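Local atomic coordinates of H subunit of photosynthetic reaction center complex (Rhodopseudomonas palustris, PDB entry 6Z5S), a protein that forms the H subunit of the photosynthetic reaction centre, anchored by one predicted transmembrane helix, and is thought to stabilise the complex at the membrane surface. Residues R80-L85 / A104-G108; P147-P151 / T162-V166; K33-L39 / A50-V54. One frame throughout, in Å; residues are numbered along the deposited sequence.

In the fold
The three contacts follow one another along the chain in the order 3, 1, 2. Contact 3 (33-39 with 50-54) comes soon after the long helix 9-31 and lines sites where cardiolipin is bound. The K33 side chain there lies about 3 Å from a bound cardiolipin. Contact 1 (80-85 with 104-108) belongs, like contact 3, to the H-chain N-terminal region. Its centre is 21 Å from that of contact 3, and their nearest atoms are about 10 Å apart. Contact 2 (147-151 with 162-166) lies in the PRC-barrel domain. Its centre is 32 Å from that of contact 1 and 45 Å from that of contact 3, across the chain's centre.

Contact 1: residues R80-L85 / A104-G108; sequences RPNVAL and ADGVG
D105 and G106, where the short helix 102-105 ends, present two successive backbone carbonyls to R80 of the loop 80-85. G106 is the first residue to leave the helical path. Its positive phi (72°) is easily adopted by a glycine. R80 NH1 donates to D105 O at 2.7 Å, and this donor stands nearly in line with the carbonyl bond. R80 NH2 donates to G106 O at 2.9 Å. That bond is nearly straight (169°) and uses a lone pair in the carbonyl plane. Both oxygens lie close to the guanidinium plane, at its edge. The R80 chain reaches them through a bend at chi3 (74°). V83 CG1 sits 3.9 Å over one face of the R80 guanidinium, offset toward the rim, and R80 also makes a cation-pi contact with Y112.

The loop then follows the chain that leaves the helix. A84 is the centre of an inverse gamma turn, closed by a weak bond from L85 N to V83 O. A84 CB rests against the D105 carboxylate, 3.5 Å from D105 OD2. V107 CG1 is the shared apolar neighbour, 4.1 Å from V83 CB and 3.9 Å from L85 CG. V107 lies alongside V83 and L85, pointing the opposite way to each. L85 also packs on F96 and V107 on P98, both of strand 96-98.

A leucine in place of R80 would probably leave the D105 and G106 carbonyls without these donors and V83 without the flat group beneath it. Two bonds from one planar group should fix the rotation of the guanidinium. Its positive charge probably also suits the carbonyls at this helix end.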
ATOM      1  N   ARG D  80     -14.149 -10.626  31.762  1.00 44.76           N
ATOM      2  CA  ARG D  80     -14.773  -9.894  32.859  1.00 44.76           C
ATOM      3  C   ARG D  80     -16.207  -9.552  32.484  1.00 44.76           C
ATOM      4  O   ARG D  80     -16.530  -8.375  32.284  1.00 44.76           O
ATOM      5  CB  ARG D  80     -14.003  -8.619  33.199  1.00 44.76           C
ATOM      6  CG  ARG D  80     -12.645  -8.844  33.808  1.00 44.76           C
ATOM      7  CD  ARG D  80     -11.994  -7.523  34.151  1.00 44.76           C
ATOM      8  NE  ARG D  80     -12.595  -6.894  35.318  1.00 44.76           N
ATOM      9  CZ  ARG D  80     -12.922  -5.612  35.392  1.00 44.76           C
ATOM     10  NH1 ARG D  80     -13.461  -5.134  36.498  1.00 44.76           N
ATOM     11  NH2 ARG D  80     -12.722  -4.812  34.359  1.00 44.76           N
ATOM     12  N   PRO D  81     -17.082 -10.538  32.368  1.00 45.68           N
ATOM     13  CA  PRO D  81     -18.429 -10.279  31.849  1.00 45.68           C
ATOM     14  C   PRO D  81     -19.257  -9.370  32.735  1.00 45.68           C
ATOM     15  O   PRO D  81     -19.793  -8.363  32.268  1.00 45.68           O
ATOM     16  CB  PRO D  81     -19.047 -11.679  31.770  1.00 45.68           C
ATOM     17  CG  PRO D  81     -17.900 -12.617  31.846  1.00 45.68           C
ATOM     18  CD  PRO D  81     -16.883 -11.956  32.691  1.00 45.68           C
ATOM     19  N   ASN D  82     -19.372  -9.709  34.010  1.00 46.95           N
ATOM     20  CA  ASN D  82     -20.189  -8.954  34.949  1.00 46.95           C
ATOM     21  C   ASN D  82     -19.305  -7.968  35.699  1.00 46.95           C
ATOM     22  O   ASN D  82     -18.342  -8.370  36.359  1.00 46.95           O
ATOM     23  CB  ASN D  82     -20.902  -9.895  35.915  1.00 46.95           C
ATOM     24  CG  ASN D  82     -20.016 -11.024  36.372  1.00 46.95           C
ATOM     25  OD1 ASN D  82     -19.403 -11.709  35.556  1.00 46.95           O
ATOM     26  ND2 ASN D  82     -19.944 -11.233  37.680  1.00 46.95           N
ATOM     27  N   VAL D  83     -19.631  -6.684  35.590  1.00 45.81           N
ATOM     28  CA  VAL D  83     -18.885  -5.613  36.222  1.00 45.81           C
ATOM     29  C   VAL D  83     -19.872  -4.664  36.894  1.00 45.81           C
ATOM     30  O   VAL D  83     -21.078  -4.893  36.896  1.00 45.81           O
ATOM     31  CB  VAL D  83     -17.985  -4.861  35.224  1.00 45.81           C
ATOM     32  CG1 VAL D  83     -16.898  -5.772  34.706  1.00 45.81           C
ATOM     33  CG2 VAL D  83     -18.809  -4.345  34.075  1.00 45.81           C
ATOM     34  N   ALA D  84     -19.337  -3.587  37.467  1.00 45.13           N
ATOM     35  CA  ALA D  84     -20.132  -2.648  38.258  1.00 45.13           C
ATOM     36  C   ALA D  84     -20.719  -1.586  37.337  1.00 45.13           C
ATOM     37  O   ALA D  84     -20.264  -0.443  37.277  1.00 45.13           O
ATOM     38  CB  ALA D  84     -19.281  -2.027  39.355  1.00 45.13           C
ATOM     39  N   LEU D  85     -21.767  -1.973  36.618  1.00 43.74           N
ATOM     40  CA  LEU D  85     -22.399  -1.100  35.644  1.00 43.74           C
ATOM     41  C   LEU D  85     -23.900  -1.319  35.666  1.00 43.74           C
ATOM     42  O   LEU D  85     -24.374  -2.426  35.922  1.00 43.74           O
ATOM     43  CB  LEU D  85     -21.862  -1.354  34.234  1.00 43.74           C
ATOM     44  CG  LEU D  85     -20.537  -0.700  33.869  1.00 43.74           C
ATOM     45  CD1 LEU D  85     -20.030  -1.274  32.580  1.00 43.74           C
ATOM     46  CD2 LEU D  85     -20.714   0.788  33.742  1.00 43.74           C
ATOM     47  N   ALA D 104     -11.783   2.039  40.579  1.00 54.91           N
ATOM     48  CA  ALA D 104     -11.638   0.749  41.237  1.00 54.91           C
ATOM     49  C   ALA D 104     -12.420  -0.355  40.546  1.00 54.91           C
ATOM     50  O   ALA D 104     -11.990  -1.512  40.565  1.00 54.91           O
ATOM     51  CB  ALA D 104     -12.083   0.849  42.696  1.00 54.91           C
ATOM     52  N   ASP D 105     -13.557  -0.025  39.936  1.00 53.61           N
ATOM     53  CA  ASP D 105     -14.352  -1.043  39.265  1.00 53.61           C
ATOM     54  C   ASP D 105     -13.682  -1.533  37.993  1.00 53.61           C
ATOM     55  O   ASP D 105     -13.831  -2.703  37.626  1.00 53.61           O
ATOM     56  CB  ASP D 105     -15.735  -0.496  38.939  1.00 53.61           C
ATOM     57  CG  ASP D 105     -16.427   0.083  40.146  1.00 53.61           C
ATOM     58  OD1 ASP D 105     -15.972  -0.182  41.275  1.00 53.61           O
ATOM     59  OD2 ASP D 105     -17.419   0.815  39.963  1.00 53.61           O
ATOM     60  N   GLY D 106     -12.946  -0.665  37.311  1.00 49.01           N
ATOM     61  CA  GLY D 106     -12.405  -1.020  36.021  1.00 49.01           C
ATOM     62  C   GLY D 106     -13.490  -1.081  34.971  1.00 49.01           C
ATOM     63  O   GLY D 106     -13.734  -2.133  34.377  1.00 49.01           O
ATOM     64  N   VAL D 107     -14.163   0.045  34.744  1.00 44.01           N
ATOM     65  CA  VAL D 107     -15.229   0.138  33.759  1.00 44.01           C
ATOM     66  C   VAL D 107     -14.954   1.330  32.858  1.00 44.01           C
ATOM     67  O   VAL D 107     -14.246   2.268  33.225  1.00 44.01           O
ATOM     68  CB  VAL D 107     -16.620   0.265  34.409  1.00 44.01           C
ATOM     69  CG1 VAL D 107     -16.903  -0.936  35.275  1.00 44.01           C
ATOM     70  CG2 VAL D 107     -16.711   1.534  35.213  1.00 44.01           C
ATOM     71  N   GLY D 108     -15.525   1.278  31.661  1.00 40.97           N
ATOM     72  CA  GLY D 108     -15.359   2.333  30.693  1.00 40.97           C
ATOM     73  C   GLY D 108     -13.937   2.432  30.196  1.00 40.97           C
ATOM     74  O   GLY D 108     -13.263   1.425  29.974  1.00 40.97           O
TER

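Contact 2: residues P147-P151 / T162-V166; sequences PVGMP and TVTEV
V163 binds the turn 147-150 through both of its backbone polar groups. G149 N donates to V163 O at 2.9 Å, and V163 N donates to M150 O at 2.9 Å. Both bonds are close to straight (169° and 166°), with each donor tilted from the carbonyl plane. The turn is a type II beta turn, closed by M150 N to P147 O at 3.1 Å. G149 takes its third position, with backbone angles that suit a glycine.

The side-chain contacts lie around these bonds. With CG1 anti to the backbone N (chi1 179°), V163 places CG1 beside P147 O and CG2 beside M150 O. P147 CB lies 4.2 Å from V163 CG1. The P147 ring also crosses V166 at about a right angle, with CG 4.0 Å from V166 CG2. Farther along, P151 CB meets T162 CG2 at 3.8 Å. V148 CG2 lies close to V163 O and T164 O.

Strand 161-169 is an inner strand of the antiparallel sheet. T162 and T164 bond through their backbones to E181 and E179 of strand 174-182. On the other edge, V166 bonds to L132, just after strand 129-131, and the turn 147-150 pairs with V163.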
ATOM      1  N   PRO D 147      14.568  10.678  33.999  1.00 84.18           N
ATOM      2  CA  PRO D 147      13.374  10.907  34.822  1.00 84.18           C
ATOM      3  C   PRO D 147      13.628  10.778  36.309  1.00 84.18           C
ATOM      4  O   PRO D 147      12.938  11.437  37.093  1.00 84.18           O
ATOM      5  CB  PRO D 147      12.393   9.832  34.332  1.00 84.18           C
ATOM      6  CG  PRO D 147      12.978   9.296  33.063  1.00 84.18           C
ATOM      7  CD  PRO D 147      14.450   9.466  33.176  1.00 84.18           C
ATOM      8  N   VAL D 148      14.591   9.953  36.724  1.00 81.82           N
ATOM      9  CA  VAL D 148      14.725   9.642  38.140  1.00 81.82           C
ATOM     10  C   VAL D 148      15.051  10.904  38.923  1.00 81.82           C
ATOM     11  O   VAL D 148      15.819  11.765  38.474  1.00 81.82           O
ATOM     12  CB  VAL D 148      15.785   8.550  38.363  1.00 81.82           C
ATOM     13  CG1 VAL D 148      17.181   9.074  38.079  1.00 81.82           C
ATOM     14  CG2 VAL D 148      15.695   8.022  39.777  1.00 81.82           C
ATOM     15  N   GLY D 149      14.440  11.029  40.094  1.00 83.71           N
ATOM     16  CA  GLY D 149      14.630  12.202  40.918  1.00 83.71           C
ATOM     17  C   GLY D 149      13.536  13.228  40.733  1.00 83.71           C
ATOM     18  O   GLY D 149      13.085  13.836  41.707  1.00 83.71           O
ATOM     19  N   MET D 150      13.107  13.433  39.492  1.00 89.71           N
ATOM     20  CA  MET D 150      12.040  14.386  39.225  1.00 89.71           C
ATOM     21  C   MET D 150      10.794  13.992  40.009  1.00 89.71           C
ATOM     22  O   MET D 150      10.362  12.835  39.935  1.00 89.71           O
ATOM     23  CB  MET D 150      11.706  14.436  37.737  1.00 89.71           C
ATOM     24  CG  MET D 150      12.843  14.821  36.822  1.00 89.71           C
ATOM     25  SD  MET D 150      12.209  15.064  35.153  1.00 89.71           S
ATOM     26  CE  MET D 150      13.716  15.249  34.209  1.00 89.71           C
ATOM     27  N   PRO D 151      10.205  14.902  40.781  1.00 90.43           N
ATOM     28  CA  PRO D 151       8.938  14.583  41.453  1.00 90.43           C
ATOM     29  C   PRO D 151       7.771  14.704  40.483  1.00 90.43           C
ATOM     30  O   PRO D 151       7.610  15.716  39.800  1.00 90.43           O
ATOM     31  CB  PRO D 151       8.854  15.624  42.575  1.00 90.43           C
ATOM     32  CG  PRO D 151       9.752  16.715  42.165  1.00 90.43           C
ATOM     33  CD  PRO D 151      10.789  16.169  41.245  1.00 90.43           C
ATOM     34  N   THR D 162       7.527  11.071  43.788  1.00 87.39           N
ATOM     35  CA  THR D 162       8.847  11.250  43.198  1.00 87.39           C
ATOM     36  C   THR D 162       9.225  10.029  42.375  1.00 87.39           C
ATOM     37  O   THR D 162       9.041   8.893  42.816  1.00 87.39           O
ATOM     38  CB  THR D 162       9.921  11.503  44.268  1.00 87.39           C
ATOM     39  OG1 THR D 162       9.945  10.414  45.198  1.00 87.39           O
ATOM     40  CG2 THR D 162       9.653  12.801  45.009  1.00 87.39           C
ATOM     41  N   VAL D 163       9.765  10.267  41.183  1.00 82.42           N
ATOM     42  CA  VAL D 163      10.194   9.170  40.325  1.00 82.42           C
ATOM     43  C   VAL D 163      11.432   8.522  40.928  1.00 82.42           C
ATOM     44  O   VAL D 163      12.460   9.177  41.129  1.00 82.42           O
ATOM     45  CB  VAL D 163      10.459   9.656  38.898  1.00 82.42           C
ATOM     46  CG1 VAL D 163      10.935   8.510  38.038  1.00 82.42           C
ATOM     47  CG2 VAL D 163       9.202  10.251  38.317  1.00 82.42           C
ATOM     48  N   THR D 164      11.336   7.228  41.209  1.00 78.35           N
ATOM     49  CA  THR D 164      12.372   6.464  41.888  1.00 78.35           C
ATOM     50  C   THR D 164      13.150   5.550  40.955  1.00 78.35           C
ATOM     51  O   THR D 164      14.372   5.438  41.081  1.00 78.35           O
ATOM     52  CB  THR D 164      11.742   5.633  43.008  1.00 78.35           C
ATOM     53  OG1 THR D 164      11.360   6.497  44.082  1.00 78.35           O
ATOM     54  CG2 THR D 164      12.710   4.585  43.523  1.00 78.35           C
ATOM     55  N   GLU D 165      12.477   4.900  40.012  1.00 72.46           N
ATOM     56  CA  GLU D 165      13.138   3.935  39.149  1.00 72.46           C
ATOM     57  C   GLU D 165      12.428   3.891  37.808  1.00 72.46           C
ATOM     58  O   GLU D 165      11.228   4.150  37.715  1.00 72.46           O
ATOM     59  CB  GLU D 165      13.159   2.546  39.791  1.00 72.46           C
ATOM     60  CG  GLU D 165      14.051   1.543  39.088  1.00 72.46           C
ATOM     61  CD  GLU D 165      15.511   1.941  39.113  1.00 72.46           C
ATOM     62  OE1 GLU D 165      15.911   2.705  40.018  1.00 72.46           O
ATOM     63  OE2 GLU D 165      16.264   1.487  38.229  1.00 72.46           O
ATOM     64  N   VAL D 166      13.187   3.564  36.770  1.00 67.65           N
ATOM     65  CA  VAL D 166      12.666   3.427  35.418  1.00 67.65           C
ATOM     66  C   VAL D 166      12.598   1.943  35.096  1.00 67.65           C
ATOM     67  O   VAL D 166      13.616   1.244  35.144  1.00 67.65           O
ATOM     68  CB  VAL D 166      13.539   4.173  34.400  1.00 67.65           C
ATOM     69  CG1 VAL D 166      13.038   3.927  32.994  1.00 67.65           C
ATOM     70  CG2 VAL D 166      13.544   5.650  34.714  1.00 67.65           C
TER

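Contact 3: residues K33-L39 / A50-V54; sequences KREGYPL and AKIGV
A50 CB touches P38 CB at 3.9 Å, next to the cis peptide bond between Y37 and P38. K51 comes next. Its O accepts a nearly straight bond from L39 N at 2.8 Å, and its CB lies 3.8 Å from L39 CB. The rest of the K51 chain bends away at chi3 and chi4, leaving the contact, and carries NZ to salt bridges with two bound cardiolipins.

I52 turns its side chain away, though CG2 still lies near P38 CB. Its carbonyl faces the other segment. K33 NZ donates to I52 O at 2.9 Å, tilted 20° from the carbonyl plane, and Y37 CE2 lies nearby. K33 reaches there on a chain extended beyond CG, and its CD passes 3.7 Å over one face of the Y37 ring, toward the rim.

This is a cardiolipin-binding loop region that follows helix 9-31. K33 NZ also bonds to P55 O and forms a salt bridge with one cardiolipin. The N atoms of I52 and G53 both donate to a second cardiolipin. G53 lies beside K33 NZ, and its backbone angles call for a glycine. V54 N makes a weak bond to the same second cardiolipin.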
ATOM      1  N   LYS D  33     -13.392 -13.660  13.934  1.00 38.10           N
ATOM      2  CA  LYS D  33     -14.323 -14.011  14.994  1.00 38.10           C
ATOM      3  C   LYS D  33     -13.731 -14.998  15.987  1.00 38.10           C
ATOM      4  O   LYS D  33     -14.464 -15.797  16.574  1.00 38.10           O
ATOM      5  CB  LYS D  33     -15.612 -14.568  14.399  1.00 38.10           C
ATOM      6  CG  LYS D  33     -16.321 -13.577  13.524  1.00 38.10           C
ATOM      7  CD  LYS D  33     -17.774 -13.901  13.395  1.00 38.10           C
ATOM      8  CE  LYS D  33     -18.476 -12.852  12.576  1.00 38.10           C
ATOM      9  NZ  LYS D  33     -19.919 -13.138  12.457  1.00 38.10           N
ATOM     10  N   ARG D  34     -12.424 -14.954  16.193  1.00 37.51           N
ATOM     11  CA  ARG D  34     -11.772 -15.820  17.158  1.00 37.51           C
ATOM     12  C   ARG D  34     -11.714 -15.212  18.550  1.00 37.51           C
ATOM     13  O   ARG D  34     -11.278 -15.886  19.484  1.00 37.51           O
ATOM     14  CB  ARG D  34     -10.362 -16.168  16.685  1.00 37.51           C
ATOM     15  CG  ARG D  34     -10.324 -17.101  15.494  1.00 37.51           C
ATOM     16  CD  ARG D  34      -9.002 -17.825  15.417  1.00 37.51           C
ATOM     17  NE  ARG D  34      -8.953 -18.778  14.318  1.00 37.51           N
ATOM     18  CZ  ARG D  34      -9.458 -20.005  14.367  1.00 37.51           C
ATOM     19  NH1 ARG D  34     -10.058 -20.439  15.464  1.00 37.51           N
ATOM     20  NH2 ARG D  34      -9.361 -20.801  13.317  1.00 37.51           N
ATOM     21  N   GLU D  35     -12.132 -13.962  18.712  1.00 41.39           N
ATOM     22  CA  GLU D  35     -12.260 -13.350  20.024  1.00 41.39           C
ATOM     23  C   GLU D  35     -13.591 -12.626  20.085  1.00 41.39           C
ATOM     24  O   GLU D  35     -14.043 -12.069  19.085  1.00 41.39           O
ATOM     25  CB  GLU D  35     -11.123 -12.363  20.321  1.00 41.39           C
ATOM     26  CG  GLU D  35      -9.735 -12.978  20.368  1.00 41.39           C
ATOM     27  CD  GLU D  35      -9.308 -13.381  21.769  1.00 41.39           C
ATOM     28  OE1 GLU D  35     -10.110 -13.230  22.711  1.00 41.39           O
ATOM     29  OE2 GLU D  35      -8.163 -13.848  21.929  1.00 41.39           O
ATOM     30  N   GLY D  36     -14.213 -12.641  21.256  1.00 36.55           N
ATOM     31  CA  GLY D  36     -15.414 -11.863  21.469  1.00 36.55           C
ATOM     32  C   GLY D  36     -16.697 -12.516  21.030  1.00 36.55           C
ATOM     33  O   GLY D  36     -17.668 -11.811  20.755  1.00 36.55           O
ATOM     34  N   TYR D  37     -16.740 -13.839  20.960  1.00 37.29           N
ATOM     35  CA  TYR D  37     -17.926 -14.545  20.506  1.00 37.29           C
ATOM     36  C   TYR D  37     -18.172 -15.745  21.402  1.00 37.29           C
ATOM     37  O   TYR D  37     -17.222 -16.326  21.935  1.00 37.29           O
ATOM     38  CB  TYR D  37     -17.782 -14.996  19.048  1.00 37.29           C
ATOM     39  CG  TYR D  37     -17.994 -13.870  18.080  1.00 37.29           C
ATOM     40  CD1 TYR D  37     -16.943 -13.056  17.701  1.00 37.29           C
ATOM     41  CD2 TYR D  37     -19.246 -13.605  17.566  1.00 37.29           C
ATOM     42  CE1 TYR D  37     -17.131 -12.019  16.833  1.00 37.29           C
ATOM     43  CE2 TYR D  37     -19.444 -12.569  16.690  1.00 37.29           C
ATOM     44  CZ  TYR D  37     -18.383 -11.778  16.329  1.00 37.29           C
ATOM     45  OH  TYR D  37     -18.577 -10.743  15.451  1.00 37.29           O
ATOM     46  N   PRO D  38     -19.436 -16.144  21.587  1.00 38.79           N
ATOM     47  CA  PRO D  38     -20.661 -15.599  20.993  1.00 38.79           C
ATOM     48  C   PRO D  38     -21.024 -14.217  21.501  1.00 38.79           C
ATOM     49  O   PRO D  38     -20.491 -13.763  22.503  1.00 38.79           O
ATOM     50  CB  PRO D  38     -21.730 -16.611  21.406  1.00 38.79           C
ATOM     51  CG  PRO D  38     -20.992 -17.799  21.875  1.00 38.79           C
ATOM     52  CD  PRO D  38     -19.731 -17.293  22.448  1.00 38.79           C
ATOM     53  N   LEU D  39     -21.933 -13.558  20.800  1.00 39.69           N
ATOM     54  CA  LEU D  39     -22.333 -12.214  21.163  1.00 39.69           C
ATOM     55  C   LEU D  39     -23.227 -12.232  22.390  1.00 39.69           C
ATOM     56  O   LEU D  39     -23.944 -13.200  22.652  1.00 39.69           O
ATOM     57  CB  LEU D  39     -23.063 -11.545  20.004  1.00 39.69           C
ATOM     58  CG  LEU D  39     -22.233 -11.309  18.749  1.00 39.69           C
ATOM     59  CD1 LEU D  39     -23.090 -10.690  17.673  1.00 39.69           C
ATOM     60  CD2 LEU D  39     -21.046 -10.430  19.055  1.00 39.69           C
ATOM     61  N   ALA D  50     -27.506 -18.625  20.824  1.00 45.55           N
ATOM     62  CA  ALA D  50     -26.381 -17.712  20.710  1.00 45.55           C
ATOM     63  C   ALA D  50     -26.469 -16.880  19.436  1.00 45.55           C
ATOM     64  O   ALA D  50     -26.976 -17.327  18.407  1.00 45.55           O
ATOM     65  CB  ALA D  50     -25.068 -18.490  20.732  1.00 45.55           C
ATOM     66  N   LYS D  51     -25.965 -15.654  19.520  1.00 42.25           N
ATOM     67  CA  LYS D  51     -25.801 -14.789  18.361  1.00 42.25           C
ATOM     68  C   LYS D  51     -24.353 -14.875  17.908  1.00 42.25           C
ATOM     69  O   LYS D  51     -23.439 -14.632  18.701  1.00 42.25           O
ATOM     70  CB  LYS D  51     -26.165 -13.345  18.693  1.00 42.25           C
ATOM     71  CG  LYS D  51     -27.583 -13.153  19.136  1.00 42.25           C
ATOM     72  CD  LYS D  51     -27.980 -11.699  19.045  1.00 42.25           C
ATOM     73  CE  LYS D  51     -27.773 -11.174  17.649  1.00 42.25           C
ATOM     74  NZ  LYS D  51     -28.884 -10.287  17.231  1.00 42.25           N
ATOM     75  N   ILE D  52     -24.140 -15.240  16.650  1.00 42.34           N
ATOM     76  CA  ILE D  52     -22.778 -15.418  16.168  1.00 42.34           C
ATOM     77  C   ILE D  52     -22.497 -14.592  14.917  1.00 42.34           C
ATOM     78  O   ILE D  52     -21.434 -13.975  14.806  1.00 42.34           O
ATOM     79  CB  ILE D  52     -22.476 -16.908  15.949  1.00 42.34           C
ATOM     80  CG1 ILE D  52     -23.577 -17.582  15.149  1.00 42.34           C
ATOM     81  CG2 ILE D  52     -22.348 -17.607  17.279  1.00 42.34           C
ATOM     82  CD1 ILE D  52     -23.306 -19.032  14.908  1.00 42.34           C
ATOM     83  N   GLY D  53     -23.416 -14.580  13.965  1.00 42.21           N
ATOM     84  CA  GLY D  53     -23.206 -13.906  12.700  1.00 42.21           C
ATOM     85  C   GLY D  53     -23.104 -14.889  11.548  1.00 42.21           C
ATOM     86  O   GLY D  53     -23.041 -16.103  11.727  1.00 42.21           O
ATOM     87  N   VAL D  54     -23.092 -14.325  10.334  1.00 51.48           N
ATOM     88  CA  VAL D  54     -23.241 -15.158   9.139  1.00 51.48           C
ATOM     89  C   VAL D  54     -21.979 -15.944   8.800  1.00 51.48           C
ATOM     90  O   VAL D  54     -22.103 -17.092   8.341  1.00 51.48           O
ATOM     91  CB  VAL D  54     -23.791 -14.327   7.965  1.00 51.48           C
ATOM     92  CG1 VAL D  54     -22.983 -13.085   7.676  1.00 51.48           C
ATOM     93  CG2 VAL D  54     -23.851 -15.183   6.720  1.00 51.48           C
TER